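PDB 4PE3: TRAP dicarboxylate transporter-DctP subunit from Rhodobacter sphaeroides, which probably captures a small solute, perhaps an organic acid, in the periplasm and hands it to the membrane components of a TRAP transporter. Local coordinates for residues M325-K328 / V329-T332; I311-G314 / E315-K318; T277-Q280 / R281-A285; K268-Q271 / Q272-D276. All coordinates share one frame; numbering follows the deposited sequence.

Contact 1: residues M325-K328 / V329-T332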
loop_
_atom_site.group_PDB
_atom_site.type_symbol
_atom_site.label_atom_id
_atom_site.label_comp_id
_atom_site.label_asym_id
_atom_site.label_seq_id
_atom_site.Cartn_x
_atom_site.Cartn_y
_atom_site.Cartn_z
HETATM N N MSE A 325 -0.648 11.659 -16.861
HETATM C CA MSE A 325 -0.446 11.629 -15.422
HETATM C C MSE A 325 0.397 10.427 -14.986
HETATM O O MSE A 325 1.158 10.511 -14.020
HETATM C CB MSE A 325 -1.784 11.618 -14.679
HETATM C CG MSE A 325 -2.447 12.963 -14.544
HETATM SE SE MSE A 325 -1.243 14.304 -13.815
HETATM C CE MSE A 325 -0.951 13.632 -12.073
ATOM N N ALA A 326 0.278 9.307 -15.687
ATOM C CA ALA A 326 1.102 8.155 -15.331
ATOM C C ALA A 326 2.576 8.464 -15.571
ATOM O O ALA A 326 3.434 8.100 -14.762
ATOM C CB ALA A 326 0.676 6.912 -16.103
ATOM N N GLN A 327 2.873 9.171 -16.657
ATOM C CA GLN A 327 4.241 9.568 -16.921
ATOM C C GLN A 327 4.759 10.522 -15.841
ATOM O O GLN A 327 5.911 10.419 -15.405
ATOM C CB GLN A 327 4.343 10.236 -18.288
ATOM C CG GLN A 327 5.746 10.669 -18.637
ATOM C CD GLN A 327 6.665 9.509 -18.928
ATOM O OE1 GLN A 327 6.351 8.636 -19.742
ATOM N NE2 GLN A 327 7.806 9.478 -18.251
ATOM N N LYS A 328 3.897 11.419 -15.375
ATOM C CA LYS A 328 4.282 12.330 -14.310
ATOM C C LYS A 328 4.540 11.584 -12.993
ATOM O O LYS A 328 5.477 11.905 -12.275
ATOM C CB LYS A 328 3.202 13.382 -14.107
ATOM C CG LYS A 328 3.640 14.553 -13.254
ATOM C CD LYS A 328 2.773 15.779 -13.531
ATOM C CE LYS A 328 3.261 17.010 -12.789
ATOM N NZ LYS A 328 2.141 17.913 -12.415
ATOM N N VAL A 329 3.683 10.623 -12.655
ATOM C CA VAL A 329 3.939 9.767 -11.490
ATOM C C VAL A 329 5.295 9.055 -11.653
ATOM O O VAL A 329 6.144 9.084 -10.754
ATOM C CB VAL A 329 2.811 8.743 -11.283
ATOM C CG1 VAL A 329 3.237 7.702 -10.238
ATOM C CG2 VAL A 329 1.501 9.444 -10.880
ATOM N N TYR A 330 5.498 8.420 -12.803
ATOM C CA TYR A 330 6.759 7.728 -13.089
ATOM C C TYR A 330 7.956 8.653 -12.933
ATOM O O TYR A 330 8.925 8.298 -12.277
ATOM C CB TYR A 330 6.729 7.142 -14.494
ATOM C CG TYR A 330 8.046 6.557 -14.931
ATOM C CD1 TYR A 330 9.003 7.346 -15.563
ATOM C CD2 TYR A 330 8.352 5.217 -14.724
ATOM C CE1 TYR A 330 10.235 6.813 -15.981
ATOM C CE2 TYR A 330 9.568 4.681 -15.132
ATOM C CZ TYR A 330 10.500 5.482 -15.756
ATOM O OH TYR A 330 11.672 4.920 -16.167
ATOM N N ASP A 331 7.881 9.849 -13.507
ATOM C CA ASP A 331 9.031 10.761 -13.465
ATOM C C ASP A 331 9.341 11.162 -12.033
ATOM O O ASP A 331 10.499 11.181 -11.614
ATOM C CB ASP A 331 8.779 12.028 -14.274
ATOM C CG ASP A 331 8.764 11.784 -15.765
ATOM O OD1 ASP A 331 9.245 10.729 -16.205
ATOM O OD2 ASP A 331 8.256 12.657 -16.493
ATOM N N THR A 332 8.289 11.453 -11.279
ATOM C CA THR A 332 8.451 11.912 -9.912
ATOM C C THR A 332 9.008 10.815 -9.017
ATOM O O THR A 332 9.894 11.067 -8.198
ATOM C CB THR A 332 7.109 12.457 -9.394
ATOM O OG1 THR A 332 6.692 13.533 -10.240
ATOM C CG2 THR A 332 7.214 12.972 -7.965
#
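Val-329, Tyr-330, Asp-331 and Thr-332 each give their backbone N-H to the carbonyl four residues earlier, on Met-325, Ala-326, Gln-327 and Lys-328 in turn, so the two segments are successive turns of the regular alpha helix 324-339. Onto this frame side chains add i to i+4 links. Gln-327 NE2 donates to Asp-331 OD1 at 2.8 Å; the acceptor lies in the plane of the amide, but the nitrogen arrives from above the carboxylate, the two planes being 47° apart. Gln-327 reaches its partner because CG stands opposite the backbone N (chi1 -180°) and the chain then folds at chi2, 71°. The same Gln-327 NE2 passes 3.6 Å from Tyr-330 CD1. A leucine in place of Gln-327 would probably leave the Asp-331 carboxylate without this donor and freer to turn. One residue on, Lys-328 O accepts twice, from Thr-332 N at 3.0 Å and from Thr-332 OG1 at 2.9 Å, the donors coming from opposite faces of the carbonyl plane. The Lys-328 ammonium itself is paired with Glu-137. Selenomethionine Met-325, with Lys-328 and Thr-332, lies against helix 131-139; Val-329 is buried on Ala-105, Leu-108 and Ile-109 of helix 104-110; and Tyr-330 packs on Trp-316 and Ala-320 of helix 302-320, with its hydroxyl bonded to Arg-313.

Contact 2: residues I311-G314 / E315-K318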
loop_
_atom_site.group_PDB
_atom_site.type_symbol
_atom_site.label_atom_id
_atom_site.label_comp_id
_atom_site.label_asym_id
_atom_site.label_seq_id
_atom_site.Cartn_x
_atom_site.Cartn_y
_atom_site.Cartn_z
ATOM N N ILE A 311 14.463 -3.727 -12.346
ATOM C CA ILE A 311 13.644 -4.591 -13.173
ATOM C C ILE A 311 12.220 -4.031 -13.222
ATOM O O ILE A 311 11.609 -3.947 -14.275
ATOM C CB ILE A 311 13.641 -6.030 -12.639
ATOM C CG1 ILE A 311 14.978 -6.681 -12.966
ATOM C CG2 ILE A 311 12.534 -6.834 -13.268
ATOM C CD1 ILE A 311 15.628 -7.335 -11.804
ATOM N N ALA A 312 11.702 -3.656 -12.063
ATOM C CA ALA A 312 10.336 -3.167 -11.961
ATOM C C ALA A 312 10.148 -1.886 -12.776
ATOM O O ALA A 312 9.093 -1.674 -13.392
ATOM C CB ALA A 312 9.995 -2.939 -10.508
ATOM N N ARG A 313 11.179 -1.056 -12.797
ATOM C CA ARG A 313 11.118 0.233 -13.492
ATOM C C ARG A 313 10.756 0.056 -14.960
ATOM O O ARG A 313 10.034 0.862 -15.530
ATOM C CB ARG A 313 12.445 0.975 -13.364
ATOM C CG ARG A 313 12.447 2.395 -13.986
ATOM C CD ARG A 313 13.808 2.736 -14.581
ATOM N NE ARG A 313 14.224 1.747 -15.568
ATOM C CZ ARG A 313 13.736 1.652 -16.803
ATOM N NH1 ARG A 313 12.813 2.496 -17.219
ATOM N NH2 ARG A 313 14.177 0.697 -17.619
ATOM N N GLY A 314 11.283 -0.986 -15.595
ATOM C CA GLY A 314 10.924 -1.259 -16.974
ATOM C C GLY A 314 9.424 -1.452 -17.146
ATOM O O GLY A 314 8.836 -1.066 -18.156
ATOM N N GLU A 315 8.787 -2.042 -16.144
ATOM C CA GLU A 315 7.338 -2.207 -16.167
ATOM C C GLU A 315 6.620 -0.913 -15.795
ATOM O O GLU A 315 5.593 -0.606 -16.388
ATOM C CB GLU A 315 6.886 -3.383 -15.296
ATOM C CG GLU A 315 7.397 -4.712 -15.834
ATOM C CD GLU A 315 6.905 -5.012 -17.240
ATOM O OE1 GLU A 315 5.671 -4.942 -17.467
ATOM O OE2 GLU A 315 7.741 -5.360 -18.104
ATOM N N TRP A 316 7.144 -0.159 -14.829
ATOM C CA TRP A 316 6.551 1.156 -14.533
ATOM C C TRP A 316 6.538 2.021 -15.795
ATOM O O TRP A 316 5.573 2.757 -16.024
ATOM C CB TRP A 316 7.306 1.913 -13.437
ATOM C CG TRP A 316 7.529 1.210 -12.133
ATOM C CD1 TRP A 316 6.857 0.125 -11.614
ATOM C CD2 TRP A 316 8.551 1.533 -11.191
ATOM N NE1 TRP A 316 7.389 -0.209 -10.407
ATOM C CE2 TRP A 316 8.439 0.625 -10.122
ATOM C CE3 TRP A 316 9.558 2.504 -11.149
ATOM C CZ2 TRP A 316 9.298 0.656 -9.028
ATOM C CZ3 TRP A 316 10.410 2.533 -10.075
ATOM C CH2 TRP A 316 10.276 1.610 -9.019
ATOM N N GLU A 317 7.604 1.945 -16.594
ATOM C CA GLU A 317 7.736 2.800 -17.768
ATOM C C GLU A 317 6.675 2.462 -18.802
ATOM O O GLU A 317 6.196 3.340 -19.505
ATOM C CB GLU A 317 9.134 2.677 -18.386
ATOM C CG GLU A 317 9.314 3.541 -19.641
ATOM C CD GLU A 317 10.760 3.665 -20.079
ATOM O OE1 GLU A 317 11.548 2.732 -19.827
ATOM O OE2 GLU A 317 11.098 4.704 -20.685
ATOM N N LYS A 318 6.295 1.195 -18.902
ATOM C CA LYS A 318 5.218 0.827 -19.818
ATOM C C LYS A 318 3.921 1.465 -19.373
ATOM O O LYS A 318 3.133 1.935 -20.192
ATOM C CB LYS A 318 5.052 -0.688 -19.894
ATOM C CG LYS A 318 6.244 -1.361 -20.523
ATOM C CD LYS A 318 6.152 -2.872 -20.430
ATOM C CE LYS A 318 7.417 -3.534 -20.935
ATOM N NZ LYS A 318 7.278 -5.012 -20.881
HETATM O O HOH W 1 12.558 0.328 -20.280
#
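Glu-317 OE1 is held by two partners: Arg-313 NH1 in a salt bridge of 2.9 Å, and water 1, which donates to it at 2.6 Å. The same water accepts from Arg-313 NH2, closing a small ring of bonds between guanidinium and carboxylate. OE1 lies almost in the guanidinium plane, at the edge, whereas NH1 comes at the carboxylate from well above its plane; the guanidinium and carboxylate planes are 82° apart. This is an i to i+4 ion pair along a helix, and the Arg-313 chain achieves it by setting out with CG beside the carbonyl carbon (chi1 -176°) and curling back at chi3, 56°. The Trp-316 indole crosses the Arg-313 side chain at about a right angle and leans back over the preceding turn. Arg-313 CA makes an off-centre CH-pi contact, 4.0 Å from the centroid of the Trp-316 six-membered ring, while Ala-312 O sits over the same face toward its rim and Ala-312 CB touches Trp-316 CE2 at 3.9 Å. A serine at Trp-316 would probably open a gap beside Ala-312 and Arg-313 and deprive Val-113 O of the indole N-H that now bonds to it. On another side of the helix, Lys-318 NZ reaches Glu-315 OE2 at 2.8 Å, a second salt bridge, here between residues three apart. Glu-315 is buried against Leu-180, Asn-183 and Val-184 of helix 180-187, whereas Trp-316 is covered by Leu-333 and Leu-337 of helix 324-339, so helix 302-320 packs against both.

Contact 3: residues T277-Q280 / R281-A285. With ZN (zinc ion), chain J; EDO (1,2-ethanediol), chain D; IMD (imidazole), chain C.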
loop_
_atom_site.group_PDB
_atom_site.type_symbol
_atom_site.label_atom_id
_atom_site.label_comp_id
_atom_site.label_asym_id
_atom_site.label_seq_id
_atom_site.Cartn_x
_atom_site.Cartn_y
_atom_site.Cartn_z
ATOM N N THR A 277 1.795 -0.332 14.599
ATOM C CA THR A 277 1.024 -1.502 15.001
ATOM C C THR A 277 1.305 -2.678 14.059
ATOM O O THR A 277 1.532 -3.812 14.484
ATOM C CB THR A 277 -0.488 -1.188 15.028
ATOM O OG1 THR A 277 -0.740 -0.192 16.031
ATOM C CG2 THR A 277 -1.323 -2.405 15.349
ATOM N N LEU A 278 1.313 -2.410 12.766
ATOM C CA LEU A 278 1.637 -3.415 11.759
ATOM C C LEU A 278 3.046 -3.956 11.985
ATOM O O LEU A 278 3.286 -5.150 11.872
ATOM C CB LEU A 278 1.535 -2.802 10.358
ATOM C CG LEU A 278 0.138 -2.436 9.853
ATOM C CD1 LEU A 278 0.196 -1.530 8.663
ATOM C CD2 LEU A 278 -0.632 -3.701 9.501
ATOM N N HIS A 279 3.982 -3.059 12.258
ATOM C CA HIS A 279 5.361 -3.460 12.465
ATOM C C HIS A 279 5.455 -4.415 13.640
ATOM O O HIS A 279 6.076 -5.470 13.545
ATOM C CB HIS A 279 6.216 -2.237 12.716
ATOM C CG HIS A 279 7.679 -2.508 12.662
ATOM N ND1 HIS A 279 8.603 -1.671 13.255
ATOM C CD2 HIS A 279 8.387 -3.507 12.083
ATOM C CE1 HIS A 279 9.816 -2.147 13.036
ATOM N NE2 HIS A 279 9.714 -3.250 12.318
ATOM N N GLN A 280 4.839 -4.077 14.760
ATOM C CA GLN A 280 4.918 -4.932 15.947
ATOM C C GLN A 280 4.319 -6.302 15.713
ATOM O O GLN A 280 4.880 -7.308 16.156
ATOM C CB GLN A 280 4.232 -4.263 17.142
ATOM C CG GLN A 280 5.061 -3.178 17.765
ATOM C CD GLN A 280 6.378 -3.697 18.263
ATOM O OE1 GLN A 280 6.434 -4.721 18.951
ATOM N NE2 GLN A 280 7.455 -3.027 17.888
ATOM N N ARG A 281 3.209 -6.367 15.006
ATOM C CA ARG A 281 2.572 -7.643 14.743
ATOM C C ARG A 281 3.484 -8.485 13.847
ATOM O O ARG A 281 3.616 -9.697 14.039
ATOM C CB ARG A 281 1.221 -7.468 14.075
ATOM C CG ARG A 281 0.164 -6.747 14.918
ATOM C CD ARG A 281 -0.401 -7.613 16.006
ATOM N NE ARG A 281 0.329 -7.421 17.249
ATOM C CZ ARG A 281 0.174 -6.374 18.055
ATOM N NH1 ARG A 281 0.894 -6.283 19.162
ATOM N NH2 ARG A 281 -0.696 -5.411 17.754
ATOM N N ASP A 282 4.085 -7.865 12.831
ATOM C CA ASP A 282 5.057 -8.600 12.015
ATOM C C ASP A 282 6.238 -9.102 12.841
ATOM O O ASP A 282 6.664 -10.243 12.678
ATOM C CB ASP A 282 5.595 -7.721 10.888
ATOM C CG ASP A 282 4.636 -7.561 9.717
ATOM O OD1 ASP A 282 3.639 -8.320 9.615
ATOM O OD2 ASP A 282 4.925 -6.682 8.865
ATOM N N LEU A 283 6.791 -8.248 13.706
ATOM C CA LEU A 283 7.934 -8.655 14.530
ATOM C C LEU A 283 7.559 -9.821 15.434
ATOM O O LEU A 283 8.362 -10.741 15.624
ATOM C CB LEU A 283 8.472 -7.480 15.356
ATOM C CG LEU A 283 9.116 -6.353 14.535
ATOM C CD1 LEU A 283 9.383 -5.148 15.401
ATOM C CD2 LEU A 283 10.398 -6.808 13.867
ATOM N N GLU A 284 6.362 -9.799 15.995
ATOM C CA GLU A 284 5.882 -10.933 16.795
ATOM C C GLU A 284 5.922 -12.235 16.009
ATOM O O GLU A 284 6.343 -13.286 16.513
ATOM C CB GLU A 284 4.430 -10.689 17.247
ATOM C CG GLU A 284 4.255 -9.627 18.326
ATOM C CD GLU A 284 2.814 -9.237 18.593
ATOM O OE1 GLU A 284 1.907 -9.671 17.845
ATOM O OE2 GLU A 284 2.595 -8.457 19.555
ATOM N N ALA A 285 5.430 -12.162 14.789
ATOM C CA ALA A 285 5.336 -13.320 13.933
ATOM C C ALA A 285 6.717 -13.789 13.482
ATOM O O ALA A 285 6.960 -14.989 13.412
ATOM C CB ALA A 285 4.448 -12.986 12.755
HETATM ZN ZN ZN J . 8.319 0.029 14.308
HETATM C C1 EDO D . 7.056 -3.840 8.761
HETATM O O1 EDO D . 6.904 -5.099 9.429
HETATM C C2 EDO D . 7.114 -4.024 7.245
HETATM O O2 EDO D . 8.317 -4.682 6.876
HETATM N N1 IMD C . -0.798 -12.714 15.118
HETATM C C2 IMD C . -0.525 -12.058 16.270
HETATM N N3 IMD C . 0.672 -11.423 16.141
HETATM C C4 IMD C . 1.150 -11.680 14.911
HETATM C C5 IMD C . 0.225 -12.475 14.247
HETATM O O HOH W 2 1.381 -6.595 10.396
HETATM O O HOH W 3 7.313 1.133 12.923
#
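His-279 and Leu-283 meet one turn apart on the long helix 257-291 of this TRAP solute-binding protein. Leu-283 CD1 rests over one face of the His-279 ring in a CH-pi contact, 3.8 Å from its centroid, and His-279 ND1 binds a zinc ion at 2.0 Å, with water 3 as a further ligand. Ordinary i to i+4 bonds satisfy the carbonyls of residues 277-280, and Leu-278 O additionally takes a hydrogen from water 2, which bonds weakly to Asp-282 OD1. That carboxylate is well supplied: OD1 also accepts from Ser-218 N, and Asp-282 OD2 from an ethanediol molecule, O1 at 2.6 Å, itself bonded to Tyr-234. Thr-277 OG1 is paired with Thr-273 O. Arg-281 grips Glu-284 side-on, NE to OE1 and NH1 to OE2, each 2.8 Å; both oxygens lie near the guanidinium plane, though the nitrogens approach from above the carboxylate plane. The arginine is bent at chi2 (-75°) and chi3, which lays the guanidinium beside the next turn. Glu-284 OE1 has another donor besides: N3 of a bound imidazole, like the ethanediol probably from the crystallisation liquor, points to it at 2.7 Å.

Contact 4: residues K268-Q271 / Q272-D276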
loop_
_atom_site.group_PDB
_atom_site.type_symbol
_atom_site.label_atom_id
_atom_site.label_comp_id
_atom_site.label_asym_id
_atom_site.label_seq_id
_atom_site.Cartn_x
_atom_site.Cartn_y
_atom_site.Cartn_z
ATOM N N LYS A 268 -1.634 12.200 10.390
ATOM C CA LYS A 268 -0.256 11.751 10.583
ATOM C C LYS A 268 -0.176 10.817 11.791
ATOM O O LYS A 268 0.538 9.813 11.776
ATOM C CB LYS A 268 0.664 12.951 10.789
ATOM C CG LYS A 268 2.129 12.620 10.949
ATOM C CD LYS A 268 2.700 12.032 9.668
ATOM C CE LYS A 268 4.170 11.729 9.818
ATOM N NZ LYS A 268 4.703 11.101 8.596
ATOM N N ILE A 269 -0.915 11.141 12.844
ATOM C CA ILE A 269 -0.928 10.293 14.031
ATOM C C ILE A 269 -1.550 8.933 13.707
ATOM O O ILE A 269 -1.015 7.890 14.087
ATOM C CB ILE A 269 -1.668 10.960 15.200
ATOM C CG1 ILE A 269 -0.879 12.161 15.704
ATOM C CG2 ILE A 269 -1.881 9.961 16.340
ATOM C CD1 ILE A 269 -1.716 13.091 16.587
ATOM N N PHE A 270 -2.671 8.932 12.993
ATOM C CA PHE A 270 -3.278 7.692 12.541
ATOM C C PHE A 270 -2.271 6.883 11.707
ATOM O O PHE A 270 -2.066 5.689 11.941
ATOM C CB PHE A 270 -4.568 7.984 11.746
ATOM C CG PHE A 270 -4.908 6.951 10.712
ATOM C CD1 PHE A 270 -5.159 5.630 11.063
ATOM C CD2 PHE A 270 -4.980 7.301 9.381
ATOM C CE1 PHE A 270 -5.467 4.701 10.107
ATOM C CE2 PHE A 270 -5.284 6.365 8.416
ATOM C CZ PHE A 270 -5.514 5.060 8.770
ATOM N N GLN A 271 -1.642 7.558 10.742
ATOM C CA GLN A 271 -0.691 6.901 9.862
ATOM C C GLN A 271 0.403 6.203 10.673
ATOM O O GLN A 271 0.719 5.031 10.435
ATOM C CB GLN A 271 -0.099 7.941 8.918
ATOM C CG GLN A 271 1.083 7.481 8.093
ATOM C CD GLN A 271 1.954 8.638 7.714
ATOM O OE1 GLN A 271 2.974 8.875 8.338
ATOM N NE2 GLN A 271 1.526 9.402 6.723
ATOM N N GLN A 272 0.995 6.921 11.616
ATOM C CA GLN A 272 2.108 6.385 12.394
ATOM C C GLN A 272 1.677 5.263 13.337
ATOM O O GLN A 272 2.387 4.277 13.520
ATOM C CB GLN A 272 2.799 7.513 13.154
ATOM C CG GLN A 272 3.551 8.475 12.232
ATOM C CD GLN A 272 4.741 7.795 11.580
ATOM O OE1 GLN A 272 5.609 7.263 12.276
ATOM N NE2 GLN A 272 4.759 7.750 10.244
ATOM N N THR A 273 0.503 5.411 13.935
ATOM C CA THR A 273 -0.016 4.379 14.829
ATOM C C THR A 273 -0.258 3.099 14.042
ATOM O O THR A 273 0.036 1.994 14.526
ATOM C CB THR A 273 -1.325 4.834 15.503
ATOM O OG1 THR A 273 -1.067 6.031 16.244
ATOM C CG2 THR A 273 -1.895 3.748 16.424
ATOM N N GLN A 274 -0.812 3.229 12.846
ATOM C CA GLN A 274 -1.055 2.092 11.982
ATOM C C GLN A 274 0.266 1.412 11.588
ATOM O O GLN A 274 0.417 0.207 11.732
ATOM C CB GLN A 274 -1.844 2.490 10.744
ATOM C CG GLN A 274 -2.048 1.363 9.740
ATOM C CD GLN A 274 -3.134 1.667 8.739
ATOM O OE1 GLN A 274 -3.117 2.710 8.106
ATOM N NE2 GLN A 274 -4.080 0.745 8.580
ATOM N N ILE A 275 1.236 2.185 11.116
ATOM C CA ILE A 275 2.502 1.591 10.702
ATOM C C ILE A 275 3.186 0.897 11.868
ATOM O O ILE A 275 3.714 -0.192 11.704
ATOM C CB ILE A 275 3.386 2.634 10.018
ATOM C CG1 ILE A 275 2.836 2.835 8.602
ATOM C CG2 ILE A 275 4.850 2.198 10.009
ATOM C CD1 ILE A 275 2.885 4.216 8.162
ATOM N N ASP A 276 3.171 1.511 13.042
ATOM C CA ASP A 276 3.852 0.921 14.189
ATOM C C ASP A 276 3.116 -0.332 14.664
ATOM O O ASP A 276 3.743 -1.323 15.055
ATOM C CB ASP A 276 4.004 1.959 15.312
ATOM C CG ASP A 276 4.934 3.108 14.946
ATOM O OD1 ASP A 276 5.665 2.997 13.934
ATOM O OD2 ASP A 276 4.936 4.123 15.685
#
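Gln-272, which opens 272-276, bonds its backbone N to Lys-268 O, for 268-271 and 272-276 are consecutive turns of helix 257-291. It sends its amide to a neighbour: Gln-272 NE2 donates to Gln-271 OE1 at 2.8 Å, in the carbonyl plane on a lone pair, with the acceptor also in the donor's own amide plane. The two amides are turned 76° from each other. Gln-271 OE1 takes a second bond in its plane from Lys-268 NZ, also 2.8 Å, so one oxygen is gripped by two donors. The Gln-272 chain can do this because it doubles back at chi2, -67°. Thr-273 follows with both N and OG1 on Ile-269 O, the hydroxyl folding back onto the carbonyl four residues earlier at 2.8 Å and above its plane, the amide coming from the other face. Gln-274 runs alongside Phe-270, pointing the same way; its OE1 comes within 3.4 Å of Phe-270 CZ, the amide and ring planes 46° apart, while its NE2 is bonded to Asn-45. Ile-275 then lays CD1 against Gln-271 CG at 3.7 Å. Gln-271 and Ile-275 pack on Ile-123 of helix 119-128, and Phe-270 touches Gln-49 and Phe-52 of helix 44-59 and Ser-150 of strand 144-150. The buried Gln-271 amide is satisfied at both ends, since its NE2 donates to Val-149 O and Glu-127 OE2, and Glu-127 also forms a salt bridge with Lys-268. The Lys-268 ammonium probably polarises the Gln-271 carbonyl, an effect that this salt bridge would moderate, while the four-way set of bonds fixes the rotation of the amide.

How the contacts relate
The four examples fall into two pairs. Contacts 3 and 4 are consecutive parts of helix 257-291, their centres 14 Å apart and their segments adjoining in the sequence. Contacts 1 and 2 lie on successive helices, 324-339 and 302-320, with centres 12 Å apart, and they touch directly: Tyr-330 OH meets Arg-313 NH1 at 2.9 Å, probably a hydrogen bond, and Tyr-330 CD2 packs on Trp-316 CB at 3.7 Å. Contacts 2 and 3 are on opposite sides of the chain's centre, 31 Å between centres. Of the four, contact 3 holds a zinc ligand, His-279; the side chain of Ile-275 in contact 4 is about 6 Å from the same zinc ion.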